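Local coordinates for protein thymidylate synthase ThyX (Streptomyces cacaoi subsp. asoensis, PDB 4P5A) that probably catalyses the FAD-dependent reductive methylation of dUMP (and, as a PolB methylase, UMP), with methylenetetrahydrofolate as methyl donor, at residues I6-D11 against S140-Y145; A105-D110 against S172-L177; R113-E118 against D132-V137; E150-L155 against L167-S172. All coordinates share one frame; numbering follows the deposited sequence. Where two conformers were deposited one is given.

How the contacts relate
From the N terminus, contact 1 closes a long loop by laying strand 7-9 beside residues 140-145 of helix 131-157. Contact 2 opens inside that loop, at 105-110, and closes beyond it at 172-177, so the two cross; it joins the small parallel sheet of strands 7-9 and 105-107 to the start of strand 174-181. Contact 3 is a short loop nested in both, from 113-118 to 132-137 near the beginning of the same helix. Contact 4, nested in contact 2 and following contacts 1 and 3, folds 167-172 back on the helix near its end. Helix 131-157 thus serves contacts 1, 3 and 4, while Ser-172 is common to contacts 2 and 4.

Contact 1: I6-D11 against S140-Y145; sequences IELRSD and SATRAY
The hydroxyl OG1 of Thr-142 is hydrogen-bonded to Val-138 O, one helical turn back, and a methyl of Leu-8 also packs on it, CD1 lying 3.3 Å from Thr-142 OG1. The bond to the helix's own backbone lets this polar group sit against an aliphatic branch. The other branch of Leu-8 goes to Tyr-145, where CD2 approaches the ring at its edge, close to the ring plane, 3.5 Å from Tyr-145 CD2. The leucine therefore straddles the helix surface with one methyl on each residue. Ile-6 comes in farther along, crossing Tyr-145 at about a right angle, with its CD1 3.7 Å from Tyr-145 CB. Its CG1 sits between the backbone N and the carbonyl carbon (chi1 60°), and this turns the long branch toward the helix. This is strand-on-helix packing: strand 7-9 pairs in parallel with strand 105-107, Glu-7 and Arg-9 supplying the backbone bonds, and the small sheet lies against helix 131-157. Tyr-145 reaches further into it, its OH hydrogen-bonded to Tyr-107 O and its ring meeting that of Phe-106. Ala-141 O stands 3.1 Å above one face of the Tyr-145 ring, displaced toward the rim. Glu-7 and Arg-9 stay clear of the helix, and Arg-9, which has alternative conformers, probably pairs there with Asp-11. Elsewhere on the helix, Arg-143 forms salt bridges with Glu-150 and Glu-151 of the second subunit.

Contact 2: A105-D110 against S172-L177; sequences AFYVPD and STYSVL
A single antiparallel-type beta bridge, Phe-106 with Thr-173, joins the small sheet of strand 105-107 to the lead-in of strand 174-181. The two are a non-hydrogen-bonded pair, with backbone bonds on both flanks: Tyr-174 N gives to Ala-105 O at 3.1 Å, nearly straight at 173°, and Tyr-107 N gives to Ser-172 O at 2.9 Å. The strand segments run at 99° to each other, so the pairing goes no further. Beside the bridge, Phe-106 and Thr-173 point the same way, and Thr-173 OG1, hydrogen-bonded to Pro-170 O, sits at the edge of the phenylalanine ring, 3.4 Å from Phe-106 CE2. Tyr-174 lies along the Ala-105 to Tyr-107 backbone, its ring edge turned to the Ala-105 carbonyl, with Tyr-174 CD2 3.6 Å from Ala-105 O. With CG of Tyr-107 anti to the backbone N (chi1 174°), that ring extends past Tyr-174, whose OH meets its edge 3.5 Å from Tyr-107 CD2. The two phenols find separate partners, Tyr-107 OH at Glu-208 and Tyr-174 OH at Asp-11 O. Strand 7-9 pairs with strand 105-107, strand 69-77 with strand 174-181, and Tyr-145 of helix 131-157 packs against Phe-106 and Ser-172.

Contact 3: R113-E118 against D132-V137; sequences RLLRQE and DDHQQV
Leu-115 and Asp-133 bring the backbones nearest, their CA atoms 7.2 Å apart, where the chain leading into strand 116-118 passes the first turns of helix 131-157. Leu-115 and Arg-116 form a classic beta bulge, both facing Val-127 on the partner strand of the two-stranded hairpin 116-118/125-127. Leu-115 points at the helix, while Arg-116 sets off to one side and reaches it with its guanidinium. Arg-116, extended from CG to NE, crosses Asp-133 at about a right angle and grips its carboxylate side-on with two nitrogens. The NE bond to Asp-133 OD1 is 2.8 Å long and nearly straight at 171°; it lies in the guanidinium plane but reaches the oxygen from above the carboxylate plane. NH2 meets Asp-133 OD2 on its syn side at 2.9 Å. The mismatch follows from the planes of the two groups standing 45° apart. Asp-133 OD1 also accepts Ser-130 N, just before the helix, so two donors fix that oxygen, and the nearby helix start probably favours a charged carboxylate. With a leucine in place of Arg-116, Asp-133 is likely to lose its salt-bridge partner, leaving the carboxylate held by Ser-130 N and freer to turn. The second subunit closes in here: Gly-159 of that subunit packs on Arg-116 and its Ile-160 on Val-137. Next to the salt bridge Leu-115 makes the apolar half of the contact. Its CD1 presses on the helix backbone, 3.6 Å from His-134 CA and 4.3 Å from Val-137 CG2.

Contact 4: E150-L155 against L167-S172; sequences EEYQRL and LVLPVS
Tyr-152 and Leu-169 make the tight half of this contact. Leu-169 CD1 sits over the middle of the phenol ring, 3.8 Å from the centroid of Tyr-152 and only 7° off the ring normal, a clear CH-pi contact. The other methyl packs against the base of the same side chain, with Leu-169 CD2 3.8 Å from Tyr-152 CB. CG of Tyr-152 is anti to the backbone N (chi1 174°), which presents a face of the ring to the leucine and lets OH bond to Val-102 N. Val-168 CG2 packs on the helix backbone, 3.7 Å from Tyr-152 N. Replacing Tyr-152 by a serine would probably leave Leu-169 CD1 without its ring and Val-102 N without its acceptor. Packing is looser toward Leu-155, whose CD1 is 4.3 Å from Val-168 CG1. From the solvent side, exposed Arg-154 reaches in to buried Glu-151 and holds it side-on, NE to Glu-151 OE1 at 3.1 Å; its salt bridge with Glu-150 has a weak hydrogen bond. Glu-151 OE1 also bonds Ser-140 OG of the second subunit. The loop pinned here against helix 131-157 follows Arg-166, which packs on Tyr-152 and belongs to the nucleotide pocket of this ThyX enzyme, where 5-bromo-UMP is bound.

Contact 1: I6-D11 against S140-Y145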
# COMPACT_ATOMS: atom_id res chain seq x y z
N ILE B 6 -22.25 -28.82 18.29
CA ILE B 6 -21.65 -28.10 17.22
C ILE B 6 -22.63 -28.06 16.04
O ILE B 6 -23.49 -28.96 15.87
CB ILE B 6 -20.34 -28.77 16.74
CG1 ILE B 6 -20.56 -30.22 16.22
CG2 ILE B 6 -19.21 -28.83 17.89
CD1 ILE B 6 -19.36 -30.65 15.36
N GLU B 7 -22.40 -27.11 15.12
CA GLU B 7 -23.13 -27.04 13.89
C GLU B 7 -22.15 -27.20 12.69
O GLU B 7 -21.12 -26.47 12.59
CB GLU B 7 -23.88 -25.71 13.80
CG GLU B 7 -24.55 -25.56 12.48
CD GLU B 7 -25.14 -24.16 12.24
OE1 GLU B 7 -24.78 -23.16 12.92
OE2 GLU B 7 -25.98 -24.08 11.32
N LEU B 8 -22.39 -28.20 11.81
CA LEU B 8 -21.64 -28.27 10.57
C LEU B 8 -22.35 -27.57 9.44
O LEU B 8 -23.53 -27.79 9.21
CB LEU B 8 -21.38 -29.69 10.12
CG LEU B 8 -20.84 -30.59 11.22
CD1 LEU B 8 -20.92 -32.04 10.69
CD2 LEU B 8 -19.42 -30.21 11.48
N ARG B 9 -21.62 -26.76 8.68
CA ARG B 9 -22.21 -26.02 7.54
C ARG B 9 -21.26 -26.13 6.37
O ARG B 9 -20.07 -26.38 6.57
CB ARG B 9 -22.42 -24.55 7.90
CG ARG B 9 -23.19 -24.26 9.16
CD ARG B 9 -23.46 -22.75 9.36
NE ARG B 9 -24.33 -22.19 8.31
CZ ARG B 9 -25.62 -21.88 8.46
NH1 ARG B 9 -26.24 -22.05 9.63
NH2 ARG B 9 -26.30 -21.37 7.44
N SER B 10 -21.77 -25.93 5.15
CA SER B 10 -20.93 -25.94 3.98
C SER B 10 -21.03 -24.65 3.21
O SER B 10 -20.55 -24.60 2.08
CB SER B 10 -21.34 -27.06 3.04
OG SER B 10 -21.03 -28.34 3.61
N ASP B 11 -21.76 -23.66 3.73
CA ASP B 11 -22.04 -22.50 2.88
C ASP B 11 -20.98 -21.41 3.20
O ASP B 11 -20.42 -21.38 4.29
CB ASP B 11 -23.43 -21.92 3.11
CG ASP B 11 -23.71 -21.57 4.57
OD1 ASP B 11 -23.03 -22.10 5.50
OD2 ASP B 11 -24.63 -20.76 4.83
N SER B 140 -14.58 -37.74 10.12
CA SER B 140 -13.40 -37.30 10.83
C SER B 140 -13.56 -35.88 11.34
O SER B 140 -13.12 -35.56 12.48
CB SER B 140 -12.19 -37.31 9.92
OG SER B 140 -11.77 -38.63 9.64
N ALA B 141 -14.13 -35.03 10.47
CA ALA B 141 -14.28 -33.59 10.85
C ALA B 141 -15.24 -33.51 12.04
O ALA B 141 -14.95 -32.86 13.03
CB ALA B 141 -14.78 -32.80 9.68
N THR B 142 -16.37 -34.24 11.96
CA THR B 142 -17.29 -34.24 13.07
C THR B 142 -16.58 -34.59 14.38
O THR B 142 -16.79 -33.93 15.39
CB THR B 142 -18.49 -35.20 12.82
OG1 THR B 142 -19.20 -34.70 11.70
CG2 THR B 142 -19.48 -35.20 14.04
N ARG B 143 -15.76 -35.63 14.36
CA ARG B 143 -15.19 -36.10 15.61
C ARG B 143 -14.18 -35.06 16.14
O ARG B 143 -14.14 -34.71 17.34
CB ARG B 143 -14.48 -37.43 15.35
CG ARG B 143 -14.17 -38.23 16.58
CD ARG B 143 -12.78 -38.03 16.97
NE ARG B 143 -12.30 -38.81 18.10
CZ ARG B 143 -11.23 -39.58 18.06
NH1 ARG B 143 -10.57 -39.76 16.91
NH2 ARG B 143 -10.84 -40.21 19.18
N ALA B 144 -13.35 -34.60 15.25
CA ALA B 144 -12.33 -33.57 15.67
C ALA B 144 -13.02 -32.29 16.16
O ALA B 144 -12.59 -31.74 17.18
CB ALA B 144 -11.47 -33.31 14.56
N TYR B 145 -14.07 -31.82 15.44
CA TYR B 145 -14.70 -30.53 15.83
C TYR B 145 -15.43 -30.71 17.17
O TYR B 145 -15.42 -29.80 18.00
CB TYR B 145 -15.71 -30.07 14.80
CG TYR B 145 -15.20 -29.82 13.37
CD1 TYR B 145 -13.82 -29.75 13.09
CD2 TYR B 145 -16.10 -29.62 12.34
CE1 TYR B 145 -13.38 -29.53 11.77
CE2 TYR B 145 -15.70 -29.40 11.07
CZ TYR B 145 -14.32 -29.34 10.78
OH TYR B 145 -13.92 -29.09 9.49

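Contact 2: A105-D110 against S172-L177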
# COMPACT_ATOMS: atom_id res chain seq x y z
N ALA B 105 -19.93 -23.10 14.96
CA ALA B 105 -20.22 -23.39 13.55
C ALA B 105 -18.94 -23.66 12.87
O ALA B 105 -17.95 -22.86 13.03
CB ALA B 105 -20.94 -22.27 12.89
N PHE B 106 -18.89 -24.76 12.12
CA PHE B 106 -17.61 -25.29 11.56
C PHE B 106 -17.88 -25.69 10.14
O PHE B 106 -18.97 -26.24 9.81
CB PHE B 106 -17.05 -26.53 12.36
CG PHE B 106 -16.82 -26.24 13.76
CD1 PHE B 106 -17.78 -26.51 14.69
CD2 PHE B 106 -15.65 -25.54 14.14
CE1 PHE B 106 -17.64 -26.16 16.01
CE2 PHE B 106 -15.46 -25.17 15.52
CZ PHE B 106 -16.45 -25.51 16.45
N TYR B 107 -16.92 -25.43 9.24
CA TYR B 107 -17.11 -25.74 7.85
C TYR B 107 -16.73 -27.22 7.49
O TYR B 107 -15.66 -27.73 7.89
CB TYR B 107 -16.21 -24.79 6.96
CG TYR B 107 -16.22 -25.11 5.48
CD1 TYR B 107 -15.18 -25.88 4.89
CD2 TYR B 107 -17.29 -24.69 4.65
CE1 TYR B 107 -15.20 -26.21 3.55
CE2 TYR B 107 -17.32 -25.01 3.28
CZ TYR B 107 -16.30 -25.77 2.75
OH TYR B 107 -16.28 -26.09 1.40
N VAL B 108 -17.57 -27.83 6.66
CA VAL B 108 -17.18 -29.11 6.02
C VAL B 108 -17.60 -28.98 4.58
O VAL B 108 -18.63 -28.38 4.29
CB VAL B 108 -17.93 -30.38 6.74
CG1 VAL B 108 -17.46 -30.57 8.16
CG2 VAL B 108 -19.41 -30.20 6.66
N PRO B 109 -16.85 -29.56 3.66
CA PRO B 109 -17.20 -29.42 2.24
C PRO B 109 -18.52 -30.11 1.92
O PRO B 109 -18.83 -31.12 2.55
CB PRO B 109 -16.03 -30.05 1.51
CG PRO B 109 -15.16 -30.80 2.60
CD PRO B 109 -15.63 -30.35 3.95
N ASP B 110 -19.28 -29.60 0.95
CA ASP B 110 -20.50 -30.34 0.56
C ASP B 110 -20.20 -31.50 -0.43
O ASP B 110 -19.05 -31.79 -0.83
CB ASP B 110 -21.57 -29.43 0.03
CG ASP B 110 -21.21 -28.83 -1.28
OD1 ASP B 110 -20.32 -29.34 -2.06
OD2 ASP B 110 -21.84 -27.83 -1.57
N SER B 172 -11.27 -24.54 10.46
CA SER B 172 -12.56 -24.58 9.83
C SER B 172 -13.65 -23.80 10.54
O SER B 172 -14.78 -23.73 10.07
CB SER B 172 -13.00 -26.06 9.75
OG SER B 172 -13.14 -26.51 11.13
N THR B 173 -13.32 -23.26 11.72
CA THR B 173 -14.26 -22.48 12.50
C THR B 173 -14.73 -21.24 11.66
O THR B 173 -13.89 -20.61 11.06
CB THR B 173 -13.52 -21.90 13.76
OG1 THR B 173 -13.06 -23.02 14.54
CG2 THR B 173 -14.54 -21.13 14.63
N TYR B 174 -16.02 -20.96 11.62
CA TYR B 174 -16.51 -19.80 10.83
C TYR B 174 -16.13 -18.49 11.53
O TYR B 174 -16.16 -18.41 12.81
CB TYR B 174 -18.02 -19.87 10.71
CG TYR B 174 -18.44 -20.66 9.50
CD1 TYR B 174 -18.57 -20.07 8.26
CD2 TYR B 174 -18.70 -22.05 9.62
CE1 TYR B 174 -18.98 -20.85 7.14
CE2 TYR B 174 -19.14 -22.80 8.55
CZ TYR B 174 -19.30 -22.18 7.31
OH TYR B 174 -19.76 -22.86 6.22
N SER B 175 -15.76 -17.50 10.69
CA SER B 175 -15.58 -16.17 11.15
C SER B 175 -16.41 -15.24 10.23
O SER B 175 -17.01 -15.70 9.26
CB SER B 175 -14.05 -15.88 11.13
OG SER B 175 -13.81 -14.67 11.90
N VAL B 176 -16.51 -13.97 10.61
CA VAL B 176 -17.33 -13.04 9.90
C VAL B 176 -16.55 -11.74 9.85
O VAL B 176 -15.91 -11.41 10.86
CB VAL B 176 -18.71 -12.86 10.54
CG1 VAL B 176 -18.67 -12.31 11.92
CG2 VAL B 176 -19.59 -12.03 9.68
N LEU B 177 -16.58 -11.04 8.73
CA LEU B 177 -15.80 -9.78 8.65
C LEU B 177 -16.45 -8.88 7.58
O LEU B 177 -17.22 -9.35 6.72
CB LEU B 177 -14.31 -10.09 8.23
CG LEU B 177 -14.13 -10.69 6.83
CD1 LEU B 177 -12.66 -10.31 6.33
CD2 LEU B 177 -14.18 -12.21 6.72

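Contact 3: R113-E118 against D132-V137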
# COMPACT_ATOMS: atom_id res chain seq x y z
N ARG B 113 -17.94 -30.87 -3.70
CA ARG B 113 -16.50 -30.53 -3.61
C ARG B 113 -15.57 -31.67 -4.10
O ARG B 113 -15.75 -32.87 -3.76
CB ARG B 113 -16.17 -30.22 -2.16
CG ARG B 113 -15.51 -28.81 -2.00
CD ARG B 113 -14.14 -29.04 -2.17
NE ARG B 113 -13.28 -27.98 -1.64
CZ ARG B 113 -11.99 -27.98 -1.96
NH1 ARG B 113 -11.55 -28.92 -2.77
NH2 ARG B 113 -11.14 -27.10 -1.47
N LEU B 114 -14.54 -31.30 -4.83
CA LEU B 114 -13.56 -32.35 -5.25
C LEU B 114 -12.69 -32.64 -4.06
O LEU B 114 -12.21 -31.70 -3.42
CB LEU B 114 -12.70 -31.82 -6.40
CG LEU B 114 -13.55 -31.24 -7.56
CD1 LEU B 114 -12.72 -30.45 -8.56
CD2 LEU B 114 -14.37 -32.31 -8.27
N LEU B 115 -12.49 -33.91 -3.72
CA LEU B 115 -11.77 -34.24 -2.49
C LEU B 115 -10.41 -34.88 -2.66
O LEU B 115 -9.73 -35.09 -1.65
CB LEU B 115 -12.63 -35.10 -1.55
CG LEU B 115 -13.94 -34.51 -1.07
CD1 LEU B 115 -14.77 -35.56 -0.25
CD2 LEU B 115 -13.60 -33.31 -0.16
N ARG B 116 -10.03 -35.20 -3.90
CA ARG B 116 -8.76 -35.85 -4.17
C ARG B 116 -7.86 -35.00 -5.00
O ARG B 116 -8.31 -34.09 -5.69
CB ARG B 116 -8.96 -37.18 -4.88
CG ARG B 116 -9.53 -38.14 -3.96
CD ARG B 116 -9.67 -39.51 -4.56
NE ARG B 116 -10.07 -40.35 -3.45
CZ ARG B 116 -9.25 -41.12 -2.73
NH1 ARG B 116 -7.95 -41.22 -3.00
NH2 ARG B 116 -9.77 -41.84 -1.74
N GLN B 117 -6.58 -35.32 -4.96
CA GLN B 117 -5.64 -34.53 -5.72
C GLN B 117 -4.81 -35.46 -6.60
O GLN B 117 -4.43 -36.51 -6.16
CB GLN B 117 -4.72 -33.75 -4.79
CG GLN B 117 -3.80 -32.75 -5.55
CD GLN B 117 -3.15 -31.68 -4.63
OE1 GLN B 117 -2.41 -30.76 -5.10
NE2 GLN B 117 -3.39 -31.81 -3.34
N GLU B 118 -4.58 -35.08 -7.84
CA GLU B 118 -3.60 -35.81 -8.68
C GLU B 118 -2.40 -34.94 -9.08
O GLU B 118 -2.49 -33.70 -9.14
CB GLU B 118 -4.29 -36.34 -9.95
CG GLU B 118 -5.50 -37.22 -9.70
CD GLU B 118 -6.13 -37.71 -11.02
OE1 GLU B 118 -6.09 -36.93 -12.02
OE2 GLU B 118 -6.66 -38.87 -11.05
N ASP B 132 -17.96 -42.67 -0.42
CA ASP B 132 -17.18 -42.99 0.74
C ASP B 132 -16.17 -41.88 1.18
O ASP B 132 -15.95 -41.66 2.40
CB ASP B 132 -16.43 -44.32 0.62
CG ASP B 132 -15.84 -44.71 1.96
OD1 ASP B 132 -16.60 -44.63 2.98
OD2 ASP B 132 -14.62 -45.01 2.05
N ASP B 133 -15.54 -41.23 0.21
CA ASP B 133 -14.62 -40.08 0.54
C ASP B 133 -15.36 -38.98 1.32
O ASP B 133 -14.86 -38.54 2.35
CB ASP B 133 -13.93 -39.50 -0.70
CG ASP B 133 -12.92 -40.48 -1.29
OD1 ASP B 133 -12.73 -40.52 -2.52
OD2 ASP B 133 -12.31 -41.24 -0.50
N HIS B 134 -16.52 -38.55 0.83
CA HIS B 134 -17.26 -37.50 1.53
C HIS B 134 -17.62 -37.97 2.93
O HIS B 134 -17.42 -37.25 3.91
CB HIS B 134 -18.51 -37.03 0.78
CG HIS B 134 -19.15 -35.81 1.40
ND1 HIS B 134 -20.42 -35.82 1.95
CD2 HIS B 134 -18.69 -34.55 1.56
CE1 HIS B 134 -20.71 -34.62 2.41
NE2 HIS B 134 -19.66 -33.83 2.18
N GLN B 135 -18.14 -39.20 3.03
CA GLN B 135 -18.52 -39.72 4.37
C GLN B 135 -17.37 -39.72 5.35
O GLN B 135 -17.64 -39.46 6.51
CB GLN B 135 -19.11 -41.14 4.27
CG GLN B 135 -20.53 -41.18 3.69
CD GLN B 135 -20.89 -42.63 3.14
OE1 GLN B 135 -21.98 -42.83 2.57
NE2 GLN B 135 -19.96 -43.61 3.30
N GLN B 136 -16.17 -40.08 4.89
CA GLN B 136 -14.97 -40.19 5.70
C GLN B 136 -14.56 -38.80 6.16
O GLN B 136 -14.24 -38.58 7.36
CB GLN B 136 -13.81 -40.82 4.90
CG GLN B 136 -13.75 -42.33 5.05
CD GLN B 136 -14.28 -42.75 6.46
OE1 GLN B 136 -13.56 -42.67 7.49
NE2 GLN B 136 -15.57 -43.14 6.50
N VAL B 137 -14.64 -37.84 5.24
CA VAL B 137 -14.43 -36.43 5.67
C VAL B 137 -15.43 -35.94 6.73
O VAL B 137 -14.99 -35.44 7.79
CB VAL B 137 -14.31 -35.43 4.47
CG1 VAL B 137 -14.26 -33.95 4.95
CG2 VAL B 137 -13.06 -35.75 3.64

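Contact 4: E150-L155 against L167-S172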
# COMPACT_ATOMS: atom_id res chain seq x y z
N GLU B 150 -15.70 -29.19 22.68
CA GLU B 150 -15.97 -29.60 24.08
C GLU B 150 -14.83 -29.09 25.00
O GLU B 150 -15.07 -28.60 26.15
CB GLU B 150 -16.12 -31.14 24.11
CG GLU B 150 -15.96 -31.76 25.49
CD GLU B 150 -15.83 -33.29 25.37
OE1 GLU B 150 -16.32 -33.85 24.35
OE2 GLU B 150 -15.19 -33.90 26.27
N GLU B 151 -13.59 -29.14 24.48
CA GLU B 151 -12.46 -28.64 25.23
C GLU B 151 -12.44 -27.11 25.32
O GLU B 151 -12.04 -26.58 26.35
CB GLU B 151 -11.09 -29.15 24.70
CG GLU B 151 -10.88 -30.70 24.74
CD GLU B 151 -11.04 -31.28 26.18
OE1 GLU B 151 -10.81 -30.57 27.20
OE2 GLU B 151 -11.53 -32.44 26.24
N TYR B 152 -12.85 -26.43 24.25
CA TYR B 152 -12.96 -24.96 24.29
C TYR B 152 -13.94 -24.59 25.40
O TYR B 152 -13.64 -23.75 26.25
CB TYR B 152 -13.48 -24.47 22.95
CG TYR B 152 -13.78 -23.02 22.85
CD1 TYR B 152 -15.07 -22.54 22.56
CD2 TYR B 152 -12.72 -22.09 22.98
CE1 TYR B 152 -15.34 -21.16 22.42
CE2 TYR B 152 -12.99 -20.68 22.83
CZ TYR B 152 -14.29 -20.25 22.55
OH TYR B 152 -14.57 -18.92 22.44
N GLN B 153 -15.10 -25.24 25.40
CA GLN B 153 -16.09 -24.87 26.45
C GLN B 153 -15.61 -25.24 27.84
O GLN B 153 -15.90 -24.52 28.80
CB GLN B 153 -17.40 -25.61 26.15
CG GLN B 153 -18.19 -25.05 25.00
CD GLN B 153 -18.56 -23.60 25.20
OE1 GLN B 153 -19.13 -23.26 26.20
NE2 GLN B 153 -18.22 -22.72 24.21
N ARG B 154 -14.92 -26.37 27.97
CA ARG B 154 -14.37 -26.75 29.29
C ARG B 154 -13.39 -25.73 29.81
O ARG B 154 -13.41 -25.34 31.02
CB ARG B 154 -13.60 -28.08 29.22
CG ARG B 154 -13.45 -28.74 30.62
CD ARG B 154 -12.52 -29.96 30.65
NE ARG B 154 -12.74 -30.92 29.57
CZ ARG B 154 -13.77 -31.77 29.42
NH1 ARG B 154 -14.81 -31.87 30.28
NH2 ARG B 154 -13.76 -32.54 28.36
N LEU B 155 -12.51 -25.25 28.92
CA LEU B 155 -11.58 -24.18 29.29
C LEU B 155 -12.31 -22.92 29.69
O LEU B 155 -11.96 -22.36 30.75
CB LEU B 155 -10.56 -23.88 28.19
CG LEU B 155 -9.58 -25.05 28.01
CD1 LEU B 155 -8.87 -24.86 26.58
CD2 LEU B 155 -8.57 -25.24 29.24
N LEU B 167 -7.27 -21.51 21.38
CA LEU B 167 -6.19 -22.30 20.82
C LEU B 167 -6.61 -23.67 20.29
O LEU B 167 -5.96 -24.20 19.39
CB LEU B 167 -5.07 -22.45 21.82
CG LEU B 167 -3.93 -21.43 21.71
CD1 LEU B 167 -4.51 -20.03 21.65
CD2 LEU B 167 -3.13 -21.64 23.05
N VAL B 168 -7.64 -24.28 20.89
CA VAL B 168 -8.02 -25.63 20.49
C VAL B 168 -8.96 -25.68 19.27
O VAL B 168 -9.24 -26.79 18.75
CB VAL B 168 -8.69 -26.37 21.70
CG1 VAL B 168 -7.60 -26.49 22.82
CG2 VAL B 168 -9.98 -25.68 22.09
N LEU B 169 -9.44 -24.52 18.80
CA LEU B 169 -10.47 -24.51 17.70
C LEU B 169 -9.79 -24.61 16.34
O LEU B 169 -8.68 -24.05 16.14
CB LEU B 169 -11.39 -23.25 17.73
CG LEU B 169 -12.16 -23.09 19.06
CD1 LEU B 169 -12.89 -21.83 19.04
CD2 LEU B 169 -13.17 -24.18 19.18
N PRO B 170 -10.43 -25.33 15.39
CA PRO B 170 -9.82 -25.67 14.15
C PRO B 170 -9.91 -24.50 13.17
O PRO B 170 -10.72 -23.55 13.34
CB PRO B 170 -10.72 -26.80 13.63
CG PRO B 170 -12.06 -26.54 14.20
CD PRO B 170 -11.72 -26.00 15.58
N VAL B 171 -9.13 -24.59 12.11
CA VAL B 171 -9.13 -23.53 11.08
C VAL B 171 -10.40 -23.54 10.25
O VAL B 171 -10.64 -22.62 9.41
CB VAL B 171 -7.89 -23.62 10.19
CG1 VAL B 171 -6.54 -23.35 10.97
CG2 VAL B 171 -7.86 -24.95 9.45
N SER B 172 -11.27 -24.54 10.46
CA SER B 172 -12.56 -24.58 9.83
C SER B 172 -13.65 -23.80 10.54
O SER B 172 -14.78 -23.73 10.07
CB SER B 172 -13.00 -26.06 9.75
OG SER B 172 -13.14 -26.51 11.13